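Rhodopsin (Rubrobacter xylanophilus, PDB 6KFQ) binds retinal and works as a light-driven proton pump in the membrane of a thermophilic bacterium. Local coordinates at residues D63-Y68 with A125-L130; V98-S103 with S147-E152; G185-G190 with S195-L200. All coordinates share one frame; numbering follows the deposited sequence.

Interaction 1. Residues D63-Y68 with A125-L130. With MPG ([(Z)-octadec-9-enyl] (2R)-2,3-bis(oxidanyl)propanoate), chain B.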
loop_
_atom_site.group_PDB
_atom_site.type_symbol
_atom_site.label_atom_id
_atom_site.label_comp_id
_atom_site.label_asym_id
_atom_site.label_seq_id
_atom_site.Cartn_x
_atom_site.Cartn_y
_atom_site.Cartn_z
ATOM N N ASP A 63 8.695 26.703 -2.716
ATOM C CA ASP A 63 9.424 26.989 -1.485
ATOM C C ASP A 63 10.804 26.331 -1.441
ATOM O O ASP A 63 11.506 26.460 -0.432
ATOM C CB ASP A 63 8.599 26.562 -0.264
ATOM C CG ASP A 63 8.208 25.094 -0.297
ATOM O OD1 ASP A 63 8.740 24.334 -1.134
ATOM O OD2 ASP A 63 7.348 24.696 0.518
ATOM N N GLY A 64 11.210 25.634 -2.497
ATOM C CA GLY A 64 12.517 25.014 -2.538
ATOM C C GLY A 64 12.572 23.579 -2.052
ATOM O O GLY A 64 13.623 22.937 -2.177
ATOM N N ARG A 65 11.487 23.051 -1.496
ATOM C CA ARG A 65 11.478 21.646 -1.109
ATOM C C ARG A 65 11.481 20.756 -2.344
ATOM O O ARG A 65 10.752 21.004 -3.308
ATOM C CB ARG A 65 10.253 21.327 -0.249
ATOM C CG ARG A 65 10.255 21.978 1.121
ATOM C CD ARG A 65 9.080 21.490 1.965
ATOM N NE ARG A 65 7.794 21.967 1.460
ATOM C CZ ARG A 65 6.807 21.187 1.027
ATOM N NH1 ARG A 65 6.938 19.866 1.035
ATOM N NH2 ARG A 65 5.677 21.734 0.593
ATOM N N GLU A 66 12.310 19.717 -2.321
ATOM C CA GLU A 66 12.211 18.683 -3.339
ATOM C C GLU A 66 11.085 17.734 -2.959
ATOM O O GLU A 66 11.074 17.178 -1.855
ATOM C CB GLU A 66 13.527 17.921 -3.497
ATOM C CG GLU A 66 13.526 16.992 -4.708
ATOM C CD GLU A 66 14.821 16.221 -4.882
ATOM O OE1 GLU A 66 15.759 16.429 -4.084
ATOM O OE2 GLU A 66 14.897 15.401 -5.822
ATOM N N PHE A 67 10.129 17.562 -3.864
ATOM C CA PHE A 67 8.904 16.825 -3.577
ATOM C C PHE A 67 8.813 15.644 -4.533
ATOM O O PHE A 67 8.647 15.835 -5.741
ATOM C CB PHE A 67 7.681 17.737 -3.700
ATOM C CG PHE A 67 6.374 17.037 -3.440
ATOM C CD1 PHE A 67 6.173 16.322 -2.266
ATOM C CD2 PHE A 67 5.345 17.098 -4.365
ATOM C CE1 PHE A 67 4.974 15.672 -2.024
ATOM C CE2 PHE A 67 4.134 16.461 -4.128
ATOM C CZ PHE A 67 3.948 15.746 -2.955
ATOM N N TYR A 68 8.925 14.429 -3.987
ATOM C CA TYR A 68 8.770 13.189 -4.753
ATOM C C TYR A 68 7.290 12.852 -4.873
ATOM O O TYR A 68 6.727 12.107 -4.067
ATOM C CB TYR A 68 9.539 12.047 -4.098
ATOM C CG TYR A 68 11.014 12.084 -4.405
ATOM C CD1 TYR A 68 11.525 11.454 -5.531
ATOM C CD2 TYR A 68 11.897 12.764 -3.579
ATOM C CE1 TYR A 68 12.876 11.493 -5.824
ATOM C CE2 TYR A 68 13.248 12.809 -3.860
ATOM C CZ TYR A 68 13.732 12.172 -4.985
ATOM O OH TYR A 68 15.076 12.210 -5.272
ATOM N N ALA A 125 -0.340 26.535 6.427
ATOM C CA ALA A 125 -1.629 26.286 7.059
ATOM C C ALA A 125 -2.488 25.361 6.208
ATOM O O ALA A 125 -3.218 24.514 6.738
ATOM C CB ALA A 125 -2.347 27.612 7.319
ATOM N N GLY A 126 -2.424 25.508 4.886
ATOM C CA GLY A 126 -3.144 24.591 4.027
ATOM C C GLY A 126 -2.580 23.189 4.093
ATOM O O GLY A 126 -3.324 22.211 3.999
ATOM N N ARG A 127 -1.264 23.068 4.277
ATOM C CA ARG A 127 -0.653 21.748 4.394
ATOM C C ARG A 127 -1.148 21.022 5.640
ATOM O O ARG A 127 -1.430 19.816 5.599
ATOM C CB ARG A 127 0.870 21.886 4.412
ATOM C CG ARG A 127 1.626 20.603 4.125
ATOM C CD ARG A 127 3.074 20.920 3.789
ATOM N NE ARG A 127 3.792 21.366 4.976
ATOM C CZ ARG A 127 4.781 22.248 4.970
ATOM N NH1 ARG A 127 5.174 22.808 3.833
ATOM N NH2 ARG A 127 5.369 22.581 6.111
ATOM N N ALA A 128 -1.291 21.755 6.745
ATOM C CA ALA A 128 -1.708 21.150 8.004
ATOM C C ALA A 128 -3.142 20.654 7.927
ATOM O O ALA A 128 -3.438 19.514 8.305
ATOM C CB ALA A 128 -1.540 22.155 9.146
ATOM N N ILE A 129 -4.055 21.495 7.433
ATOM C CA ILE A 129 -5.456 21.084 7.352
ATOM C C ILE A 129 -5.606 19.889 6.413
ATOM O O ILE A 129 -6.399 18.977 6.672
ATOM C CB ILE A 129 -6.354 22.266 6.930
ATOM C CG1 ILE A 129 -7.827 21.875 7.021
ATOM C CG2 ILE A 129 -6.038 22.735 5.524
ATOM C CD1 ILE A 129 -8.317 21.686 8.440
ATOM N N LEU A 130 -4.841 19.868 5.321
ATOM C CA LEU A 130 -4.929 18.745 4.390
ATOM C C LEU A 130 -4.346 17.470 4.984
ATOM O O LEU A 130 -4.831 16.369 4.686
ATOM C CB LEU A 130 -4.218 19.089 3.085
ATOM C CG LEU A 130 -4.916 20.180 2.283
ATOM C CD1 LEU A 130 -4.048 20.646 1.114
ATOM C CD2 LEU A 130 -6.250 19.668 1.808
HETATM C C2 MPG B . -7.574 23.872 2.150
HETATM C C3 MPG B . -8.664 22.821 2.163
HETATM C C4 MPG B . -9.211 22.532 3.542
HETATM C C5 MPG B . -10.335 23.439 3.987
HETATM C C6 MPG B . -11.705 23.029 3.489
HETATM C C7 MPG B . -12.251 21.762 4.138
HETATM C C8 MPG B . -13.638 21.386 3.706
HETATM C C9 MPG B . -14.207 20.236 4.481
HETATM C C10 MPG B . -14.665 19.095 4.020
HETATM C C11 MPG B . -15.173 17.984 4.888
HETATM C C12 MPG B . -16.573 17.538 4.580
HETATM C C13 MPG B . -16.686 16.465 3.508
HETATM C C14 MPG B . -18.089 15.935 3.322
HETATM C C15 MPG B . -18.204 14.725 2.420
HETATM C C16 MPG B . -19.612 14.184 2.306
HETATM C C17 MPG B . -19.797 12.961 1.447
HETATM C C18 MPG B . -21.235 12.502 1.345
HETATM O O1 MPG B . -5.714 24.841 0.953
HETATM C C1 MPG B . -6.855 23.959 0.831
HETATM C CXD MPG B . -3.838 26.013 0.087
HETATM O O2 MPG B . -3.805 26.457 1.433
HETATM C C21 MPG B . -3.993 27.177 -0.879
HETATM O O3 MPG B . -2.916 28.086 -0.707
HETATM O O4 MPG B . -5.069 24.388 -1.156
HETATM C CX3 MPG B . -4.943 24.988 -0.121
#
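Asp-63 OD2 lies between two arginines and is gripped by one of them. Arg-65 NE donates to Asp-63 OD2 at 2.9 Å, on the syn side of the carboxylate but 32° out of its plane. Arg-65 NH2 adds a weak bond to the same oxygen. Arg-127 NH1, on the other segment, stays 4.4 Å from Asp-63 OD2, too far for a salt bridge, though the opposite charges probably still attract. The two arginines also meet directly. Arg-127 NH1 sits over one face of the Arg-65 guanidinium, near its rim, and is 3.5 Å from Arg-65 NH2. Both nitrogens are donors, so no bond joins them. The two guanidinium planes are 70° apart, and the side chains run past each other in opposite directions. The nearby carboxylate probably offsets part of the repulsion. Arg-127 reaches this place because CG leaves the helix anti to the backbone N (chi1 -163°) and the chain then bends at chi3.

Asp-63 OD1 has its own task. Asp-63 OD1 accepts the backbone N of Arg-65 at 3.1 Å, which makes an Asx turn. This turn lies in the hairpin loop between strands 59-60 and 66-67, the small two-stranded sheet that microbial rhodopsins of this kind carry on the extracellular side. The contact brings that loop against the start of helix 124-153. Arg-65 NH2 also donates to Gly-119 O, near the end of helix 98-120, which helps fix its guanidinium.

The outer side of helix 124-153 carries a lipid-like MPG molecule. Gly-126 has no side chain there, and its CA comes 3.3 Å from MPG O2. Ile-129 CG2 packs on MPG C4 at 3.7 Å. Leu-130 CD2 touches MPG C3 at 4.0 Å.

Interaction 2. Residues V98-S103 with S147-E152. With MPG ([(Z)-octadec-9-enyl] (2R)-2,3-bis(oxidanyl)propanoate), chain O; SO4 (sulfate ion), chain S.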
loop_
_atom_site.group_PDB
_atom_site.type_symbol
_atom_site.label_atom_id
_atom_site.label_comp_id
_atom_site.label_asym_id
_atom_site.label_seq_id
_atom_site.Cartn_x
_atom_site.Cartn_y
_atom_site.Cartn_z
ATOM N N VAL A 98 -20.395 -4.690 -2.712
ATOM C CA VAL A 98 -19.897 -3.586 -3.528
ATOM C C VAL A 98 -19.851 -2.296 -2.718
ATOM O O VAL A 98 -18.855 -1.562 -2.747
ATOM C CB VAL A 98 -20.753 -3.425 -4.796
ATOM C CG1 VAL A 98 -20.395 -2.124 -5.505
ATOM C CG2 VAL A 98 -20.537 -4.613 -5.718
ATOM N N THR A 99 -20.921 -2.008 -1.970
ATOM C CA THR A 99 -20.980 -0.761 -1.208
ATOM C C THR A 99 -19.827 -0.661 -0.215
ATOM O O THR A 99 -19.181 0.389 -0.100
ATOM C CB THR A 99 -22.328 -0.641 -0.493
ATOM O OG1 THR A 99 -23.377 -0.603 -1.466
ATOM C CG2 THR A 99 -22.385 0.639 0.341
ATOM N N PHE A 100 -19.545 -1.744 0.511
ATOM C CA PHE A 100 -18.419 -1.710 1.437
ATOM C C PHE A 100 -17.103 -1.517 0.693
ATOM O O PHE A 100 -16.277 -0.678 1.076
ATOM C CB PHE A 100 -18.367 -2.986 2.280
ATOM C CG PHE A 100 -17.129 -3.080 3.118
ATOM C CD1 PHE A 100 -17.058 -2.439 4.344
ATOM C CD2 PHE A 100 -16.018 -3.771 2.663
ATOM C CE1 PHE A 100 -15.912 -2.500 5.109
ATOM C CE2 PHE A 100 -14.850 -3.833 3.422
ATOM C CZ PHE A 100 -14.796 -3.208 4.646
ATOM N N ILE A 101 -16.884 -2.297 -0.370
ATOM C CA ILE A 101 -15.600 -2.257 -1.069
ATOM C C ILE A 101 -15.380 -0.892 -1.711
ATOM O O ILE A 101 -14.291 -0.314 -1.609
ATOM C CB ILE A 101 -15.517 -3.399 -2.101
ATOM C CG1 ILE A 101 -15.476 -4.744 -1.378
ATOM C CG2 ILE A 101 -14.257 -3.258 -2.970
ATOM C CD1 ILE A 101 -15.539 -5.964 -2.307
ATOM N N ALA A 102 -16.408 -0.348 -2.367
ATOM C CA ALA A 102 -16.274 0.980 -2.959
ATOM C C ALA A 102 -16.054 2.038 -1.884
ATOM O O ALA A 102 -15.282 2.985 -2.083
ATOM C CB ALA A 102 -17.510 1.313 -3.799
ATOM N N SER A 103 -16.727 1.897 -0.739
ATOM C CA SER A 103 -16.532 2.837 0.361
ATOM C C SER A 103 -15.105 2.788 0.877
ATOM O O SER A 103 -14.473 3.827 1.096
ATOM C CB SER A 103 -17.501 2.534 1.502
ATOM O OG SER A 103 -18.834 2.758 1.094
ATOM N N SER A 147 -13.587 -3.106 11.887
ATOM C CA SER A 147 -14.957 -3.373 12.313
ATOM C C SER A 147 -15.679 -4.357 11.401
ATOM O O SER A 147 -16.579 -5.067 11.857
ATOM C CB SER A 147 -15.747 -2.064 12.381
ATOM O OG SER A 147 -15.893 -1.509 11.086
ATOM N N ARG A 148 -15.322 -4.409 10.121
ATOM C CA ARG A 148 -16.027 -5.253 9.161
ATOM C C ARG A 148 -15.226 -6.468 8.723
ATOM O O ARG A 148 -15.718 -7.597 8.808
ATOM C CB ARG A 148 -16.413 -4.426 7.930
ATOM C CG ARG A 148 -17.111 -5.212 6.837
ATOM C CD ARG A 148 -18.500 -5.659 7.266
ATOM N NE ARG A 148 -19.147 -6.419 6.207
ATOM C CZ ARG A 148 -19.922 -5.882 5.275
ATOM N NH1 ARG A 148 -20.168 -4.578 5.283
ATOM N NH2 ARG A 148 -20.462 -6.653 4.344
ATOM N N LEU A 149 -13.993 -6.277 8.248
ATOM C CA LEU A 149 -13.299 -7.394 7.608
ATOM C C LEU A 149 -12.806 -8.426 8.611
ATOM O O LEU A 149 -12.771 -9.619 8.286
ATOM C CB LEU A 149 -12.144 -6.885 6.749
ATOM C CG LEU A 149 -12.556 -6.167 5.465
ATOM C CD1 LEU A 149 -11.335 -5.847 4.616
ATOM C CD2 LEU A 149 -13.565 -6.998 4.690
ATOM N N PHE A 150 -12.410 -8.013 9.821
ATOM C CA PHE A 150 -12.017 -9.010 10.816
ATOM C C PHE A 150 -13.189 -9.917 11.158
ATOM O O PHE A 150 -13.015 -11.126 11.358
ATOM C CB PHE A 150 -11.478 -8.336 12.078
ATOM C CG PHE A 150 -9.998 -8.051 12.031
ATOM C CD1 PHE A 150 -9.527 -6.871 11.483
ATOM C CD2 PHE A 150 -9.081 -8.970 12.533
ATOM C CE1 PHE A 150 -8.164 -6.598 11.432
ATOM C CE2 PHE A 150 -7.715 -8.705 12.491
ATOM C CZ PHE A 150 -7.258 -7.516 11.940
ATOM N N ALA A 151 -14.392 -9.351 11.229
ATOM C CA ALA A 151 -15.565 -10.170 11.504
ATOM C C ALA A 151 -15.880 -11.089 10.332
ATOM O O ALA A 151 -16.203 -12.266 10.529
ATOM C CB ALA A 151 -16.762 -9.276 11.829
ATOM N N GLU A 152 -15.794 -10.568 9.106
ATOM C CA GLU A 152 -16.038 -11.397 7.932
ATOM C C GLU A 152 -15.045 -12.548 7.854
ATOM O O GLU A 152 -15.431 -13.696 7.607
ATOM C CB GLU A 152 -15.959 -10.543 6.672
ATOM C CG GLU A 152 -17.070 -9.497 6.577
ATOM C CD GLU A 152 -18.321 -10.048 5.929
ATOM O OE1 GLU A 152 -18.332 -11.249 5.577
ATOM O OE2 GLU A 152 -19.290 -9.272 5.762
HETATM C C2 MPG O . -25.859 4.149 -7.449
HETATM C C3 MPG O . -26.657 3.508 -6.341
HETATM C C4 MPG O . -25.861 2.538 -5.496
HETATM C C5 MPG O . -24.749 3.166 -4.684
HETATM C C6 MPG O . -24.198 2.262 -3.603
HETATM C C7 MPG O . -23.096 2.877 -2.748
HETATM C C8 MPG O . -21.808 3.124 -3.470
HETATM C C9 MPG O . -20.729 3.672 -2.588
HETATM C C10 MPG O . -20.193 4.856 -2.730
HETATM C C11 MPG O . -19.116 5.486 -1.902
HETATM C C12 MPG O . -17.975 6.008 -2.721
HETATM C C13 MPG O . -18.405 6.908 -3.869
HETATM C C14 MPG O . -17.270 7.502 -4.667
HETATM C C15 MPG O . -16.497 8.577 -3.945
HETATM C C16 MPG O . -15.327 9.120 -4.732
HETATM C C17 MPG O . -14.536 10.206 -4.042
HETATM C C18 MPG O . -13.306 10.632 -4.810
HETATM C C1 MPG O . -25.415 3.188 -8.511
HETATM S S SO4 S . -22.177 -4.243 1.927
HETATM O O1 SO4 S . -21.819 -3.521 3.142
HETATM O O2 SO4 S . -21.424 -3.754 0.779
HETATM O O3 SO4 S . -21.892 -5.662 2.135
HETATM O O4 SO4 S . -23.603 -4.087 1.641
#
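Arg-148 lies across the ring of Phe-100, beginning with its CB, which is 3.5 Å from Phe-100 CE1. Its CG is over the ring face, 3.8 Å from the centroid and 25° off the ring normal. This is a CH-pi contact, shifted toward the rim. The chain bends at chi2 (69°), and CD carries the guanidinium alongside the ring to the sulfate. The guanidinium then has Phe-100 CG over one of its faces, with the two planes 49° apart.

The polar tip is held along its edge on two sides. Arg-148 NE donates to Glu-152 OE2 at 2.9 Å, using the anti lone pair of that oxygen. Arg-148 NH2 donates to Glu-152 OE2 at 3.2 Å, a side-on salt bridge one turn along the helix. Glu-152 OE1 forms a salt bridge with Arg-155. Arg-148 NH1 bonds to sulfate O1 at 2.9 Å, and Arg-148 NH2 to sulfate O3 at 2.8 Å. The sulfate, probably from the crystallisation liquor, also accepts Phe-100 N through its O2, at 2.8 Å. It thus sits at the N-terminal end of helix 98-120, where Asn-97 ND2 also donates to it. The helix dipole would probably favour an anion there.

Leu-149 completes the apolar part. Leu-149 CD2 meets Phe-100 CE2 at 3.6 Å. Phe-100 and Leu-149 both also touch Cys-87 of helix 70-90. Leu-149 reaches Phe-164 of helix 158-184 too. The Phe-100 ring is therefore packed between helices 70-90 and 124-153, at the cytoplasmic end of the bundle.

Interaction 3. Residues G185-G190 with S195-L200. With MPG ([(Z)-octadec-9-enyl] (2R)-2,3-bis(oxidanyl)propanoate), chain Q; MPG ([(Z)-octadec-9-enyl] (2R)-2,3-bis(oxidanyl)propanoate), chain G.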
loop_
_atom_site.group_PDB
_atom_site.type_symbol
_atom_site.label_atom_id
_atom_site.label_comp_id
_atom_site.label_asym_id
_atom_site.label_seq_id
_atom_site.Cartn_x
_atom_site.Cartn_y
_atom_site.Cartn_z
ATOM N N GLY A 185 9.617 13.926 7.856
ATOM C CA GLY A 185 10.362 14.185 6.642
ATOM C C GLY A 185 10.162 15.601 6.141
ATOM O O GLY A 185 9.676 16.487 6.850
ATOM N N THR A 186 10.513 15.798 4.868
ATOM C CA THR A 186 10.545 17.139 4.292
ATOM C C THR A 186 9.144 17.704 4.078
ATOM O O THR A 186 8.967 18.929 4.082
ATOM C CB THR A 186 11.317 17.111 2.974
ATOM O OG1 THR A 186 10.651 16.240 2.051
ATOM C CG2 THR A 186 12.730 16.587 3.207
ATOM N N GLU A 187 8.144 16.839 3.881
ATOM C CA GLU A 187 6.775 17.319 3.726
ATOM C C GLU A 187 6.229 17.885 5.030
ATOM O O GLU A 187 5.335 18.735 5.006
ATOM C CB GLU A 187 5.857 16.201 3.232
ATOM C CG GLU A 187 5.934 15.913 1.743
ATOM C CD GLU A 187 6.722 14.647 1.444
ATOM O OE1 GLU A 187 6.110 13.613 1.097
ATOM O OE2 GLU A 187 7.957 14.685 1.569
ATOM N N GLY A 188 6.743 17.421 6.166
ATOM C CA GLY A 188 6.283 17.878 7.460
ATOM C C GLY A 188 7.267 18.795 8.156
ATOM O O GLY A 188 7.530 19.908 7.689
ATOM N N PHE A 189 7.824 18.328 9.275
ATOM C CA PHE A 189 8.653 19.173 10.124
ATOM C C PHE A 189 10.109 19.228 9.682
ATOM O O PHE A 189 10.840 20.130 10.116
ATOM C CB PHE A 189 8.583 18.684 11.570
ATOM C CG PHE A 189 7.258 18.951 12.238
ATOM C CD1 PHE A 189 7.053 20.130 12.930
ATOM C CD2 PHE A 189 6.229 18.028 12.171
ATOM C CE1 PHE A 189 5.844 20.388 13.544
ATOM C CE2 PHE A 189 5.014 18.274 12.786
ATOM C CZ PHE A 189 4.819 19.462 13.474
ATOM N N GLY A 190 10.550 18.299 8.843
ATOM C CA GLY A 190 11.952 18.281 8.463
ATOM C C GLY A 190 12.870 17.894 9.601
ATOM O O GLY A 190 13.988 18.417 9.696
ATOM N N SER A 195 17.005 12.231 2.464
ATOM C CA SER A 195 17.574 10.898 2.280
ATOM C C SER A 195 17.015 9.911 3.296
ATOM O O SER A 195 16.678 8.774 2.946
ATOM C CB SER A 195 19.097 10.956 2.371
ATOM O OG SER A 195 19.611 9.639 2.475
ATOM N N VAL A 196 16.898 10.324 4.560
ATOM C CA VAL A 196 16.327 9.448 5.581
ATOM C C VAL A 196 14.862 9.158 5.275
ATOM O O VAL A 196 14.402 8.012 5.369
ATOM C CB VAL A 196 16.500 10.068 6.977
ATOM C CG1 VAL A 196 15.723 9.270 8.017
ATOM C CG2 VAL A 196 17.968 10.139 7.345
ATOM N N GLU A 197 14.103 10.202 4.921
ATOM C CA GLU A 197 12.700 10.015 4.558
ATOM C C GLU A 197 12.542 8.984 3.443
ATOM O O GLU A 197 11.666 8.110 3.502
ATOM C CB GLU A 197 12.091 11.348 4.125
ATOM C CG GLU A 197 10.687 11.222 3.575
ATOM C CD GLU A 197 10.199 12.495 2.913
ATOM O OE1 GLU A 197 9.158 12.426 2.234
ATOM O OE2 GLU A 197 10.860 13.550 3.052
ATOM N N VAL A 198 13.365 9.093 2.399
ATOM C CA VAL A 198 13.234 8.176 1.271
ATOM C C VAL A 198 13.575 6.754 1.698
ATOM O O VAL A 198 12.907 5.794 1.299
ATOM C CB VAL A 198 14.105 8.659 0.097
ATOM C CG1 VAL A 198 14.222 7.589 -0.979
ATOM C CG2 VAL A 198 13.496 9.935 -0.493
ATOM N N PHE A 199 14.622 6.598 2.513
ATOM C CA PHE A 199 14.953 5.288 3.070
ATOM C C PHE A 199 13.770 4.693 3.823
ATOM O O PHE A 199 13.420 3.523 3.635
ATOM C CB PHE A 199 16.163 5.415 4.002
ATOM C CG PHE A 199 16.464 4.157 4.773
ATOM C CD1 PHE A 199 17.070 3.082 4.150
ATOM C CD2 PHE A 199 16.128 4.050 6.117
ATOM C CE1 PHE A 199 17.343 1.915 4.850
ATOM C CE2 PHE A 199 16.404 2.890 6.825
ATOM C CZ PHE A 199 17.019 1.819 6.182
ATOM N N LEU A 200 13.147 5.486 4.692
ATOM C CA LEU A 200 12.066 4.961 5.513
ATOM C C LEU A 200 10.903 4.488 4.652
ATOM O O LEU A 200 10.376 3.387 4.857
ATOM C CB LEU A 200 11.614 6.024 6.517
ATOM C CG LEU A 200 12.676 6.268 7.592
ATOM C CD1 LEU A 200 12.308 7.452 8.475
ATOM C CD2 LEU A 200 12.886 5.001 8.437
HETATM C C7 MPG Q . 23.508 12.535 1.834
HETATM C C8 MPG Q . 22.999 12.294 3.222
HETATM C C9 MPG Q . 23.176 10.884 3.701
HETATM C C10 MPG Q . 22.218 10.109 4.151
HETATM C C11 MPG Q . 22.363 8.732 4.724
HETATM C C12 MPG Q . 21.052 8.111 5.116
HETATM C C13 MPG Q . 21.181 6.759 5.797
HETATM C C14 MPG Q . 19.864 6.125 6.176
HETATM C C15 MPG Q . 19.989 4.823 6.939
HETATM C C16 MPG Q . 20.608 3.687 6.164
HETATM C C17 MPG Q . 20.697 2.387 6.926
HETATM C C18 MPG Q . 21.150 1.209 6.100
HETATM C C2 MPG G . 18.784 6.573 9.765
HETATM C C3 MPG G . 18.354 5.418 10.634
HETATM C C4 MPG G . 17.011 4.826 10.278
HETATM C C5 MPG G . 16.591 3.736 11.234
HETATM C C6 MPG G . 15.706 2.656 10.653
HETATM C C7 MPG G . 14.220 2.820 10.939
HETATM C C8 MPG G . 13.421 1.568 10.731
HETATM C C9 MPG G . 13.611 0.955 9.378
HETATM O O1 MPG G . 20.520 8.193 9.302
HETATM C C1 MPG G . 20.207 6.982 10.028
HETATM C CXD MPG G . 21.966 9.967 8.673
HETATM O O2 MPG G . 23.332 10.349 8.694
HETATM C C21 MPG G . 21.084 11.035 9.298
HETATM O O3 MPG G . 21.253 12.251 8.582
HETATM O O4 MPG G . 22.699 8.008 9.834
HETATM C CX3 MPG G . 21.781 8.612 9.342
#
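Glu-197 OE2 accepts two hydrogen bonds from Thr-186, one from its backbone N and one from OG1, each 2.9 Å long. The hydroxyl uses the syn lone pair. The backbone N comes from above the carboxylate plane, 48° out of it. OG1 lies between the backbone N and the carbonyl carbon (chi1 61°), and this puts it beside its own N-H, aimed at the same oxygen. The Glu-197 chain is extended beyond CG and reaches straight from helix 194-218 to the loop.

Glu-197 OE1 is 2.6 Å from Glu-187 OE2. The two acidic side chains cross at about a right angle, with their carboxylate planes 40° apart. Glu-187 OE1 is hydrogen-bonded to Tyr-72 OH. Both acids are buried.

The loop around them is internally bonded. Gly-185 O accepts Gly-188 N at 3.2 Å, closing a type I beta turn, and also accepts Gly-190 N at 2.8 Å. On the helix, Ser-195 OG is hydrogen-bonded to Trp-5 NE1. Phe-199 turns one ring face to an MPG chain, with C16 over the ring centre.

A close glutamate pair near the extracellular surface, one acid from the loop between helices 158-184 and 194-218 and one from helix 194-218, resembles the proton-release group of bacteriorhodopsin; a like role here is only inferred.

In the fold
From the N terminus, two helices lead to the hairpin loop that holds 63-68, the first half of interaction 1. Helix 70-90 then crosses the membrane, and 98-103 opens interaction 2 at the far end. The chain returns along helix 98-120 to 125-130, which closes interaction 1. It runs on through helix 124-153 to 147-152, which closes interaction 2. These two contacts therefore cross, and they share helix 124-153. Interaction 3 follows in series and closes the short loop between helices 158-184 and 194-218. Its centre is about 12 Å from that of interaction 1, and Arg-65 and Arg-127 touch its loop. The centre of interaction 2 lies about 33 Å from each of the other two.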